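Local coordinates for UPF0131 protein ykqA (Bacillus subtilis, PDB 2QIK) that probably acts as a gamma-glutamylcyclotransferase, an acyltransferase with AIG2-like sequence regions, although its function has not been established, at residues G188-I193 with V217-G222; T82-V85 with G90-I93; N139-K144 with Q248-R253; G35-A40 with P44-N49; F167-E172 with L210-A215. One frame throughout, in Å; residues are numbered along the deposited sequence. Where two conformers were deposited one is given.

Interaction 1: residues G188-I193 with V217-G222; sequences GVLYRI and VDVEAG
V219 and A221 bring segment 217-222 against a single residue of 188-193, L190, across a buried interface of 100 Å². The backbones stay well apart: the nearest CA pair, L190 and A221, is separated by 7.5 Å, too far for strand pairing, so side chains make the whole contact. Along 217-222, D218 serves other partners: its OD2 pairs with K13 in a salt bridge and its OD1 accepts from D228 N. V219 comes next. Its chi1 of -55° sets CG1 anti to the carbonyl carbon and leaves CG2 between the backbone N and the carbonyl carbon, facing L190; the two branches cross obliquely with V219 CG2 4.0 Å from L190 CD2. E220 points away, in keeping with the alternation of a strand. A221 returns to the interface, its CB 4.4 Å from the same L190 CD2, so one leucine methyl serves both residues. L190 reaches them with CG trans to its backbone N (chi1 -173°). V155 and A158 of strand 154-161 add to the packing around A221, and Y226 and C229 of strand 224-234 touch L190. This is face-to-face packing of two beta layers, the hairpin 212-221/224-234 laid over the sheet of 128-132, 185-193 and 154-161, consistent with the beta-rich core of an AIG2-like domain.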
# COMPACT_ATOMS: atom_id res chain seq x y z
N GLY A 188 6.74 8.45 8.89
CA GLY A 188 7.87 7.94 8.11
C GLY A 188 8.55 9.08 7.40
O GLY A 188 8.25 10.24 7.67
N VAL A 189 9.42 8.74 6.50
CA VAL A 189 10.21 9.72 5.69
C VAL A 189 9.69 9.57 4.25
O VAL A 189 9.64 8.47 3.71
CB VAL A 189 11.76 9.37 5.73
CG1 VAL A 189 12.60 10.38 4.96
CG2 VAL A 189 12.28 9.19 7.15
N LEU A 190 9.38 10.68 3.62
CA LEU A 190 9.02 10.72 2.22
C LEU A 190 10.22 11.17 1.45
O LEU A 190 10.80 12.24 1.71
CB LEU A 190 7.83 11.66 1.99
CG LEU A 190 7.27 11.65 0.59
CD1 LEU A 190 6.60 10.30 0.33
CD2 LEU A 190 6.31 12.77 0.36
N TYR A 191 10.65 10.38 0.47
CA TYR A 191 11.74 10.70 -0.43
C TYR A 191 11.22 11.02 -1.83
O TYR A 191 10.26 10.41 -2.30
CB TYR A 191 12.66 9.52 -0.61
CG TYR A 191 13.42 8.99 0.59
CD1 TYR A 191 14.63 9.52 0.97
CD2 TYR A 191 12.96 7.90 1.25
CE1 TYR A 191 15.35 9.01 2.00
CE2 TYR A 191 13.67 7.35 2.34
CZ TYR A 191 14.88 7.90 2.67
OH TYR A 191 15.63 7.35 3.70
N ARG A 192 11.83 11.98 -2.51
CA ARG A 192 11.61 12.19 -3.95
C ARG A 192 12.74 11.43 -4.68
O ARG A 192 13.92 11.75 -4.49
CB ARG A 192 11.71 13.66 -4.29
CG ARG A 192 11.44 14.00 -5.74
CD ARG A 192 11.58 15.42 -6.05
NE ARG A 192 10.58 16.15 -5.37
CZ ARG A 192 10.73 16.85 -4.23
NH1 ARG A 192 11.92 16.98 -3.65
NH2 ARG A 192 9.67 17.44 -3.68
N ILE A 193 12.37 10.40 -5.43
CA ILE A 193 13.35 9.54 -6.10
C ILE A 193 13.06 9.48 -7.61
O ILE A 193 11.90 9.61 -8.03
CB ILE A 193 13.39 8.15 -5.49
CG1 ILE A 193 12.12 7.32 -5.84
CG2 ILE A 193 13.61 8.15 -3.99
CD1 ILE A 193 12.16 5.90 -5.27
N VAL A 217 -0.21 5.35 -0.67
CA VAL A 217 -0.75 6.10 0.43
C VAL A 217 -0.62 7.57 0.13
O VAL A 217 0.24 8.02 -0.59
CB VAL A 217 -0.04 5.76 1.78
CG1 VAL A 217 -0.36 4.38 2.20
CG2 VAL A 217 1.47 6.00 1.73
N ASP A 218 -1.49 8.34 0.77
CA ASP A 218 -1.46 9.83 0.72
C ASP A 218 -0.91 10.31 2.05
O ASP A 218 -1.36 9.87 3.11
CB ASP A 218 -2.84 10.45 0.51
CG ASP A 218 -3.45 10.17 -0.83
OD1 ASP A 218 -2.84 9.55 -1.73
OD2 ASP A 218 -4.60 10.64 -1.05
N VAL A 219 0.09 11.22 2.05
CA VAL A 219 0.72 11.64 3.28
C VAL A 219 0.88 13.12 3.33
O VAL A 219 0.79 13.75 2.29
CB VAL A 219 2.10 10.98 3.55
CG1 VAL A 219 2.02 9.50 3.52
CG2 VAL A 219 3.17 11.54 2.57
N GLU A 220 1.09 13.62 4.58
CA GLU A 220 1.32 15.00 4.81
C GLU A 220 2.78 15.23 5.17
O GLU A 220 3.21 14.67 6.11
CB GLU A 220 0.36 15.58 5.87
CG GLU A 220 0.19 17.04 5.52
CD GLU A 220 -0.77 17.84 6.36
OE1 GLU A 220 -1.66 17.23 7.03
OE2 GLU A 220 -0.61 19.09 6.29
N ALA A 221 3.44 16.11 4.44
CA ALA A 221 4.86 16.40 4.73
C ALA A 221 5.04 17.88 4.43
O ALA A 221 4.88 18.28 3.25
CB ALA A 221 5.81 15.52 3.82
N GLY A 222 5.49 18.64 5.45
CA GLY A 222 5.87 20.05 5.27
C GLY A 222 4.65 20.89 4.98
O GLY A 222 4.72 21.92 4.26

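Interaction 2: residues T82-V85 with G90-I93; sequences TVFV and GIKI
K92 O is approached by two donors of 82-85: the N-H of V85, at 2.7 Å from V85 N to K92 O and almost straight (171° at the hydrogen), and the weaker CA-H of F84. The return bond, K92 N to V85 O at 2.8 Å, completes an antiparallel hydrogen-bonded pair in the beta hairpin 79-87/90-98, whose segments here run at 172° to each other. V85 O also meets the CA-H of I91, with 3.3 Å between I91 CA and V85 O. F84 and I93 form the adjacent non-hydrogen-bonded pair. Their side chains leave the same face of the sheet and lie side by side, F84 CE1 being 3.6 Å from I93 CG1; F84 CG and I93 CG1 each stand trans to the carbonyl carbon of their own residue, which keeps the pair aligned. I91 comes in at about a right angle, its CG2 4.0 Å from F84 CD1. This face is largely exposed, whereas V85 turns to the other one, against A31 of the adjacent strand 25-34 and F6 of the outermost strand 3-7. V83 is about 8 Å, side chain to side chain, from Y8, a probable substrate-binding residue. Toward the far end of the pairing, T82 CB rests 3.9 Å from I93 CG2.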
# COMPACT_ATOMS: atom_id res chain seq x y z
N THR A 82 -20.94 -9.92 -6.05
CA THR A 82 -20.18 -9.72 -4.83
C THR A 82 -18.99 -10.66 -4.78
O THR A 82 -18.99 -11.74 -5.43
CB THR A 82 -20.97 -9.84 -3.56
OG1 THR A 82 -21.62 -11.14 -3.49
CG2 THR A 82 -22.10 -8.86 -3.51
N VAL A 83 -17.96 -10.27 -4.03
CA VAL A 83 -16.81 -11.07 -3.74
C VAL A 83 -16.44 -10.93 -2.26
O VAL A 83 -16.80 -9.93 -1.61
CB VAL A 83 -15.60 -10.69 -4.59
CG1 VAL A 83 -15.75 -11.12 -6.07
CG2 VAL A 83 -15.31 -9.23 -4.55
N PHE A 84 -15.72 -11.89 -1.75
CA PHE A 84 -15.05 -11.78 -0.47
C PHE A 84 -13.75 -11.04 -0.64
O PHE A 84 -12.93 -11.41 -1.47
CB PHE A 84 -14.74 -13.14 0.12
CG PHE A 84 -15.91 -13.90 0.66
CD1 PHE A 84 -16.43 -13.59 1.83
CD2 PHE A 84 -16.41 -14.96 -0.03
CE1 PHE A 84 -17.53 -14.33 2.33
CE2 PHE A 84 -17.52 -15.65 0.45
CZ PHE A 84 -18.08 -15.34 1.58
N VAL A 85 -13.62 -9.96 0.11
CA VAL A 85 -12.47 -9.05 0.06
C VAL A 85 -11.63 -9.18 1.35
O VAL A 85 -12.17 -9.02 2.46
CB VAL A 85 -12.94 -7.62 -0.12
CG1 VAL A 85 -11.75 -6.65 -0.11
CG2 VAL A 85 -13.70 -7.45 -1.37
N GLY A 90 -9.92 -7.93 8.54
CA GLY A 90 -10.84 -8.97 8.27
C GLY A 90 -11.35 -9.05 6.86
O GLY A 90 -11.09 -8.25 6.02
N ILE A 91 -12.19 -10.07 6.67
CA ILE A 91 -12.78 -10.37 5.38
C ILE A 91 -14.12 -9.76 5.31
O ILE A 91 -14.92 -9.94 6.22
CB ILE A 91 -12.66 -11.91 5.12
CG1 ILE A 91 -11.10 -12.15 5.09
CG2 ILE A 91 -13.27 -12.25 3.83
CD1 ILE A 91 -10.60 -13.53 4.86
N LYS A 92 -14.44 -9.10 4.17
CA LYS A 92 -15.66 -8.32 3.95
C LYS A 92 -16.32 -8.80 2.68
O LYS A 92 -15.64 -9.13 1.73
CB LYS A 92 -15.29 -6.82 3.77
CG LYS A 92 -14.64 -6.22 4.98
CD LYS A 92 -14.60 -4.73 4.90
CE LYS A 92 -13.94 -4.09 6.18
NZ LYS A 92 -14.78 -4.14 7.41
N ILE A 93 -17.62 -8.69 2.54
CA ILE A 93 -18.30 -8.98 1.28
C ILE A 93 -18.60 -7.62 0.62
O ILE A 93 -19.16 -6.73 1.21
CB ILE A 93 -19.58 -9.80 1.50
CG1 ILE A 93 -19.26 -11.17 2.09
CG2 ILE A 93 -20.34 -9.94 0.26
CD1 ILE A 93 -20.40 -12.01 2.48

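Interaction 3: residues N139-K144 with Q248-R253; sequences NARFQK and QIEIER
R141 and E250 make the closest part of this helix-to-helix contact, and what meets the carboxylate directly is carbon: E250 OE2 lies 3.4 Å from R141 CD. The arginine chain bends at its CG-CD bond (chi3 63°), presenting the methylene to the acid while the guanidinium goes past it; R141 NE stays 4.9 Å from E250 OE2, and the two flat groups stand 78° apart. The second direct touch is A140 on R253, where A140 CB sits 3.8 Å from R253 NH2, oblique to the guanidinium and without a polar bond. That guanidinium has its strong partner in D138, whose OD1 forms a salt bridge with R253 NH2 and also accepts from A140 N. Against these packed carbons stands a looser side bridged by two waters. One accepts from R141 N at 3.0 Å and donates to E250 OE2 at 2.8 Å, so it ties the first turn of helix 140-145 to the acid. The other lies in the plane of the R141 guanidinium at its edge, 2.8 Å from R141 NH1, but its bond to the same carboxylate oxygen is weak. Both arginines are exposed, while E250 is buried. The helix amide R141 N, acting through the water it donates to, is therefore likely to help stabilise the acid, and the arginine charge, with no direct salt bridge, probably adds only a longer-range attraction.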
# COMPACT_ATOMS: atom_id res chain seq x y z
N ASN A 139 20.25 5.03 5.90
CA ASN A 139 20.98 5.04 4.64
C ASN A 139 22.10 4.02 4.47
O ASN A 139 22.67 3.97 3.40
CB ASN A 139 21.42 6.43 4.23
CG ASN A 139 22.53 6.94 5.06
OD1 ASN A 139 23.20 7.90 4.65
ND2 ASN A 139 22.78 6.34 6.21
N ALA A 140 22.42 3.23 5.49
CA ALA A 140 23.61 2.39 5.35
C ALA A 140 23.46 1.34 4.25
O ALA A 140 24.37 1.15 3.47
CB ALA A 140 23.93 1.70 6.65
N ARG A 141 22.32 0.67 4.15
CA ARG A 141 22.09 -0.34 3.10
C ARG A 141 22.08 0.36 1.74
O ARG A 141 22.63 -0.18 0.80
CB ARG A 141 20.86 -1.23 3.30
CG ARG A 141 21.02 -2.20 4.44
CD ARG A 141 19.80 -3.10 4.55
NE ARG A 141 19.69 -3.90 3.32
CZ ARG A 141 18.67 -4.68 3.01
NH1 ARG A 141 17.69 -4.71 3.83
NH2 ARG A 141 18.65 -5.35 1.82
N PHE A 142 21.47 1.54 1.62
CA PHE A 142 21.55 2.27 0.36
C PHE A 142 22.99 2.47 -0.04
O PHE A 142 23.39 2.32 -1.20
CB PHE A 142 20.88 3.63 0.43
CG PHE A 142 19.39 3.64 0.74
CD1 PHE A 142 18.88 4.69 1.51
CD2 PHE A 142 18.50 2.72 0.22
CE1 PHE A 142 17.52 4.78 1.76
CE2 PHE A 142 17.11 2.83 0.48
CZ PHE A 142 16.65 3.85 1.30
N GLN A 143 23.79 2.93 0.90
CA GLN A 143 25.21 3.23 0.60
C GLN A 143 25.92 1.96 0.15
O GLN A 143 26.71 1.99 -0.79
CB GLN A 143 25.91 3.80 1.82
CG GLN A 143 25.46 5.19 2.16
CD GLN A 143 26.06 5.72 3.43
OE1 GLN A 143 26.34 6.93 3.53
NE2 GLN A 143 26.33 4.83 4.37
N LYS A 144 25.71 0.83 0.82
CA LYS A 144 26.34 -0.46 0.43
C LYS A 144 25.96 -0.92 -0.96
O LYS A 144 26.76 -1.53 -1.65
CB LYS A 144 26.04 -1.56 1.41
CG LYS A 144 26.67 -1.38 2.74
CD LYS A 144 26.36 -2.54 3.63
CE LYS A 144 25.86 -2.06 4.96
NZ LYS A 144 24.54 -2.60 5.39
N GLN A 248 16.72 -3.42 13.96
CA GLN A 248 16.14 -2.44 14.83
C GLN A 248 17.00 -1.19 14.93
O GLN A 248 16.52 -0.05 14.94
CB GLN A 248 15.92 -3.00 16.22
CG GLN A 248 15.43 -1.97 17.19
CD GLN A 248 14.88 -2.47 18.54
OE1 GLN A 248 14.71 -1.66 19.52
NE2 GLN A 248 14.57 -3.72 18.58
N ILE A 249 18.32 -1.40 14.95
CA ILE A 249 19.18 -0.22 15.00
C ILE A 249 19.04 0.67 13.78
O ILE A 249 19.10 1.88 13.88
CB ILE A 249 20.64 -0.64 15.27
CG1 ILE A 249 20.82 -1.28 16.66
CG2 ILE A 249 21.59 0.57 15.16
CD1 ILE A 249 22.14 -2.07 16.82
N GLU A 250 18.87 0.08 12.59
CA GLU A 250 18.64 0.88 11.36
C GLU A 250 17.40 1.74 11.51
O GLU A 250 17.42 2.93 11.22
CB GLU A 250 18.52 -0.03 10.17
CG GLU A 250 19.80 -0.74 9.83
CD GLU A 250 19.62 -1.81 8.78
OE1 GLU A 250 19.89 -2.98 9.14
OE2 GLU A 250 19.33 -1.56 7.60
N ILE A 251 16.32 1.14 12.02
CA ILE A 251 15.07 1.88 12.21
C ILE A 251 15.26 3.02 13.17
O ILE A 251 14.83 4.15 12.97
CB ILE A 251 13.93 0.96 12.68
CG1 ILE A 251 13.63 -0.00 11.59
CG2 ILE A 251 12.71 1.75 13.08
CD1 ILE A 251 12.55 -1.01 11.91
N GLU A 252 15.97 2.73 14.25
CA GLU A 252 16.18 3.74 15.26
C GLU A 252 16.97 4.89 14.72
O GLU A 252 16.64 6.05 15.01
CB GLU A 252 16.85 3.14 16.51
CG GLU A 252 15.97 2.19 17.28
CD GLU A 252 16.56 1.74 18.57
OE1 GLU A 252 15.86 1.03 19.28
OE2 GLU A 252 17.68 2.14 18.89
N ARG A 253 18.01 4.65 13.95
CA ARG A 253 18.84 5.74 13.41
C ARG A 253 18.00 6.60 12.47
O ARG A 253 18.07 7.83 12.51
CB ARG A 253 20.04 5.16 12.67
CG ARG A 253 21.23 4.68 13.44
CD ARG A 253 22.50 4.64 12.52
NE ARG A 253 22.32 3.71 11.40
CZ ARG A 253 22.91 2.53 11.31
NH1 ARG A 253 23.77 2.12 12.28
NH2 ARG A 253 22.70 1.74 10.27
O HOH W 1 17.12 -3.75 6.39
O HOH W 2 20.25 0.71 6.31

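Interaction 4: residues G35-A40 with P44-N49; sequences GSLFAA and PTVVFN
L37 and V46 meet obliquely on one face of the hairpin 36-39/44-47, with L37 CD1 4.0 Å from V46 CG1 and 4.3 Å from P44 CB. On the other face F38 reaches diagonally to V47, its CD1 lying 3.7 Å from V47 CG2, oblique to the ring; F38 CG stands trans to its own carbonyl carbon (chi1 -73°), which carries the ring across the neighbouring strand. With an alanine at F38, V47 CG2 would probably lose its ring partner and a gap would open beside F107, on which the ring also stacks. Farther out, A40 CB touches T45 CG2, and G35 CA lies obliquely beside the F48 ring, near CD1, where a side chain would run into F48 CE1. The backbone ladder has two antiparallel hydrogen-bonded pairs. F38 with T45 is joined by F38 N to T45 O and T45 N to F38 O, both 2.9 Å, and S36 with V47 by S36 N to V47 O and V47 N to S36 O, both 3.0 Å. V47 O accepts a second hydrogen bond, from a water 2.8 Å away that is weakly bonded to S36 OG. T45 OG1 is hydrogen-bonded to M99 N. Strand 36-39 lies in the middle of a three-stranded sheet, with 108-110 on its far side; V46 packs on I96 and F98 of strand 90-98 and, like L37, on Y8, a probable substrate-binding residue.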
# COMPACT_ATOMS: atom_id res chain seq x y z
N GLY A 35 -8.30 -13.29 -7.91
CA GLY A 35 -8.71 -13.08 -9.26
C GLY A 35 -7.63 -12.45 -10.06
O GLY A 35 -6.54 -12.26 -9.56
N SER A 36 -7.91 -12.14 -11.33
CA SER A 36 -6.93 -11.54 -12.21
C SER A 36 -7.45 -10.19 -12.73
O SER A 36 -8.62 -10.03 -12.99
CB SER A 36 -6.70 -12.44 -13.38
OG SER A 36 -6.06 -13.64 -12.99
N LEU A 37 -6.53 -9.28 -12.94
CA LEU A 37 -6.75 -7.93 -13.49
C LEU A 37 -6.17 -7.85 -14.89
O LEU A 37 -5.08 -8.32 -15.10
CB LEU A 37 -6.03 -6.93 -12.58
CG LEU A 37 -6.23 -5.48 -12.99
CD1 LEU A 37 -7.64 -4.99 -12.83
CD2 LEU A 37 -5.31 -4.59 -12.17
N PHE A 38 -6.95 -7.28 -15.80
CA PHE A 38 -6.56 -7.13 -17.19
C PHE A 38 -6.73 -5.69 -17.61
O PHE A 38 -7.69 -5.01 -17.25
CB PHE A 38 -7.47 -8.00 -18.07
CG PHE A 38 -7.19 -9.47 -17.95
CD1 PHE A 38 -7.71 -10.19 -16.95
CD2 PHE A 38 -6.37 -10.09 -18.88
CE1 PHE A 38 -7.39 -11.58 -16.87
CE2 PHE A 38 -6.06 -11.43 -18.78
CZ PHE A 38 -6.51 -12.12 -17.79
N ALA A 39 -5.88 -5.25 -18.49
CA ALA A 39 -6.15 -3.99 -19.21
C ALA A 39 -6.90 -4.41 -20.50
O ALA A 39 -6.39 -5.21 -21.24
CB ALA A 39 -4.85 -3.39 -19.63
N ALA A 40 -8.12 -3.92 -20.69
CA ALA A 40 -8.98 -4.11 -21.84
C ALA A 40 -9.15 -2.68 -22.35
O ALA A 40 -8.22 -1.90 -22.14
CB ALA A 40 -10.33 -4.76 -21.43
N PRO A 44 -9.62 -1.00 -17.39
CA PRO A 44 -9.31 -2.21 -16.56
C PRO A 44 -10.56 -3.13 -16.39
O PRO A 44 -11.66 -2.63 -16.23
CB PRO A 44 -8.88 -1.56 -15.17
CG PRO A 44 -9.26 -0.17 -15.26
CD PRO A 44 -9.61 0.24 -16.62
N THR A 45 -10.37 -4.44 -16.31
CA THR A 45 -11.47 -5.32 -15.89
C THR A 45 -10.85 -6.48 -15.11
O THR A 45 -9.68 -6.72 -15.15
CB THR A 45 -12.35 -5.79 -17.07
OG1 THR A 45 -13.52 -6.50 -16.57
CG2 THR A 45 -11.57 -6.77 -18.03
N VAL A 46 -11.69 -7.22 -14.49
CA VAL A 46 -11.32 -8.42 -13.75
C VAL A 46 -11.95 -9.60 -14.33
O VAL A 46 -12.97 -9.50 -14.98
CB VAL A 46 -11.70 -8.27 -12.28
CG1 VAL A 46 -10.87 -7.13 -11.71
CG2 VAL A 46 -13.26 -8.10 -12.04
N VAL A 47 -11.24 -10.73 -14.17
CA VAL A 47 -11.73 -12.04 -14.58
C VAL A 47 -11.45 -13.00 -13.49
O VAL A 47 -10.35 -13.00 -12.90
CB VAL A 47 -11.00 -12.50 -15.86
CG1 VAL A 47 -11.42 -13.89 -16.34
CG2 VAL A 47 -11.25 -11.42 -16.97
N PHE A 48 -12.43 -13.84 -13.23
CA PHE A 48 -12.37 -14.85 -12.15
C PHE A 48 -12.39 -16.23 -12.78
O PHE A 48 -13.23 -16.55 -13.61
CB PHE A 48 -13.56 -14.71 -11.26
CG PHE A 48 -13.67 -13.39 -10.61
CD1 PHE A 48 -12.80 -13.04 -9.62
CD2 PHE A 48 -14.69 -12.56 -10.99
CE1 PHE A 48 -12.87 -11.81 -9.08
CE2 PHE A 48 -14.84 -11.36 -10.35
CZ PHE A 48 -13.87 -10.95 -9.40
N ASN A 49 -11.49 -17.07 -12.39
CA ASN A 49 -11.50 -18.47 -12.79
C ASN A 49 -10.93 -19.34 -11.67
O ASN A 49 -10.26 -18.89 -10.75
CB ASN A 49 -10.77 -18.63 -14.11
CG ASN A 49 -9.46 -19.22 -13.98
OD1 ASN A 49 -8.78 -18.80 -13.37
ND2 ASN A 49 -9.44 -20.49 -14.20
O HOH W 3 -8.78 -15.05 -13.98

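Interaction 5: residues F167-E172 with L210-A215; sequences FTLKRE and LTYRPA
L169 and T211 mark the nearest backbone approach, 8.2 Å between their CA atoms, so the two segments are not paired as strands and meet through side chains. L169 drives its two methyls into the other segment: CD2 lies 3.8 Å from Y212 CE2, oblique to the ring, and CD1 is 3.9 Å from T211 CG2. Having CG trans to the backbone N (chi1 -175°) points the branch at that pair. The residue belongs to a classic beta bulge, T168 and L169 both facing R176 in the hairpin 164-171/174-180; the contact sets this bulged hairpin against the start of strand 212-221. Y212 OH is hydrogen-bonded to A177 O of the same hairpin. A citrate, probably from the crystallisation liquor, lies close beside the Y212 side chain. R171 folds back, bent at chi2 (-51°) and at chi3, laying one guanidinium face over L169 CD2, offset toward the rim. Its NH2 reaches T211 CG2 at 3.6 Å, crossing the threonine at about a right angle. The hydroxyl of T211, also bonded to S209 OG, is joined to R171 by a water in the guanidinium plane, 2.7 Å from T211 OG1 and more weakly bonded to R171 NH2.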
# COMPACT_ATOMS: atom_id res chain seq x y z
N PHE A 167 5.26 -5.09 13.31
CA PHE A 167 6.34 -5.98 12.92
C PHE A 167 5.74 -7.35 12.58
O PHE A 167 5.78 -8.27 13.40
CB PHE A 167 7.39 -6.00 14.03
CG PHE A 167 8.04 -4.67 14.11
CD1 PHE A 167 7.44 -3.59 14.72
CD2 PHE A 167 9.20 -4.47 13.40
CE1 PHE A 167 8.01 -2.32 14.60
CE2 PHE A 167 9.79 -3.25 13.34
CZ PHE A 167 9.18 -2.17 13.88
N THR A 168 5.15 -7.43 11.38
CA THR A 168 4.30 -8.54 11.01
C THR A 168 4.94 -9.51 10.01
O THR A 168 4.32 -10.54 9.72
CB THR A 168 3.03 -8.01 10.37
OG1 THR A 168 3.38 -7.41 9.14
CG2 THR A 168 2.29 -6.99 11.20
N LEU A 169 6.12 -9.22 9.48
CA LEU A 169 6.81 -10.17 8.58
C LEU A 169 7.64 -11.08 9.43
O LEU A 169 8.53 -10.62 10.12
CB LEU A 169 7.71 -9.44 7.57
CG LEU A 169 8.33 -10.39 6.57
CD1 LEU A 169 7.41 -10.84 5.54
CD2 LEU A 169 9.54 -9.70 5.91
N LYS A 170 7.35 -12.36 9.40
CA LYS A 170 8.13 -13.25 10.24
C LYS A 170 9.32 -13.84 9.46
O LYS A 170 9.20 -14.43 8.39
CB LYS A 170 7.20 -14.25 10.87
CG LYS A 170 7.89 -15.27 11.75
CD LYS A 170 8.56 -16.33 10.88
CE LYS A 170 7.68 -16.99 9.83
NZ LYS A 170 6.52 -17.57 10.56
N ARG A 171 10.48 -13.68 10.06
CA ARG A 171 11.71 -14.27 9.56
C ARG A 171 12.33 -15.07 10.70
O ARG A 171 11.95 -15.00 11.86
CB ARG A 171 12.68 -13.19 9.06
CG ARG A 171 12.16 -12.35 7.91
CD ARG A 171 11.63 -13.12 6.79
NE ARG A 171 12.11 -12.62 5.50
CZ ARG A 171 11.50 -12.83 4.35
NH1 ARG A 171 10.35 -13.48 4.33
NH2 ARG A 171 12.01 -12.35 3.22
N GLU A 172 13.34 -15.83 10.33
CA GLU A 172 13.96 -16.71 11.32
C GLU A 172 14.60 -15.94 12.45
O GLU A 172 14.56 -16.42 13.62
CB GLU A 172 14.90 -17.72 10.62
CG GLU A 172 14.20 -18.63 9.60
CD GLU A 172 15.14 -19.51 8.75
OE1 GLU A 172 15.07 -20.80 8.83
OE2 GLU A 172 15.97 -18.95 7.96
N LEU A 210 6.89 -12.26 -3.46
CA LEU A 210 5.65 -12.05 -2.72
C LEU A 210 5.94 -11.86 -1.22
O LEU A 210 5.23 -12.28 -0.34
CB LEU A 210 4.60 -13.11 -2.95
CG LEU A 210 4.31 -13.29 -4.44
CD1 LEU A 210 3.25 -14.41 -4.61
CD2 LEU A 210 3.74 -12.07 -5.10
N THR A 211 6.99 -11.11 -0.93
CA THR A 211 7.36 -10.75 0.46
C THR A 211 6.53 -9.52 0.85
O THR A 211 5.70 -9.56 1.75
CB THR A 211 8.85 -10.53 0.60
OG1 THR A 211 9.60 -11.64 0.09
CG2 THR A 211 9.22 -10.32 2.07
N TYR A 212 6.77 -8.40 0.16
CA TYR A 212 5.99 -7.19 0.24
C TYR A 212 5.34 -6.96 -1.11
O TYR A 212 5.85 -7.42 -2.14
CB TYR A 212 6.85 -5.94 0.53
CG TYR A 212 7.42 -5.90 1.94
CD1 TYR A 212 6.92 -5.06 2.92
CD2 TYR A 212 8.51 -6.71 2.29
CE1 TYR A 212 7.41 -5.06 4.18
CE2 TYR A 212 9.00 -6.71 3.55
CZ TYR A 212 8.45 -5.86 4.53
OH TYR A 212 8.97 -5.90 5.80
N ARG A 213 4.29 -6.17 -1.11
CA ARG A 213 3.74 -5.63 -2.35
C ARG A 213 3.91 -4.11 -2.39
O ARG A 213 3.89 -3.45 -1.34
CB ARG A 213 2.26 -5.91 -2.44
CG ARG A 213 1.39 -5.39 -1.40
CD ARG A 213 -0.06 -5.75 -1.62
NE ARG A 213 -0.89 -5.14 -0.71
CZ ARG A 213 -1.55 -3.91 -0.92
NH1 ARG A 213 -1.55 -3.25 -2.05
NH2 ARG A 213 -2.29 -3.48 -0.02
N PRO A 214 4.05 -3.53 -3.59
CA PRO A 214 3.90 -2.10 -3.74
C PRO A 214 2.50 -1.70 -3.34
O PRO A 214 1.53 -2.46 -3.55
CB PRO A 214 4.17 -1.89 -5.23
CG PRO A 214 4.70 -3.15 -5.79
CD PRO A 214 4.18 -4.22 -4.92
N ALA A 215 2.37 -0.53 -2.74
CA ALA A 215 1.12 -0.00 -2.30
C ALA A 215 1.18 1.50 -2.35
O ALA A 215 2.26 2.08 -2.55
CB ALA A 215 0.78 -0.51 -0.90
O HOH W 4 12.23 -11.58 0.58

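From the N terminus, interaction 4 closes the short hairpin 35-49 and interaction 2 a second, 82-93; they follow in series and touch, V83 CG1 lying 3.8 Å from F48 CZ, which joins the two hairpins of the N-terminal half. Interaction 3 opens at 139-144 and closes at 248-253, across 103 intervening residues. Nested inside are interactions 5 and 1, which cross: 167-172 and 188-193 come first, then 210-215 and 217-222, both drawing on strand 212-221. Interaction 3 touches each, Y191 OH at 3.7 Å from F142 CE1 and I251 CD1 at 3.8 Å from F167 CE2, so helices 140-145 and 245-258 are tied to strands 185-193 and 164-171 of the C-terminal half.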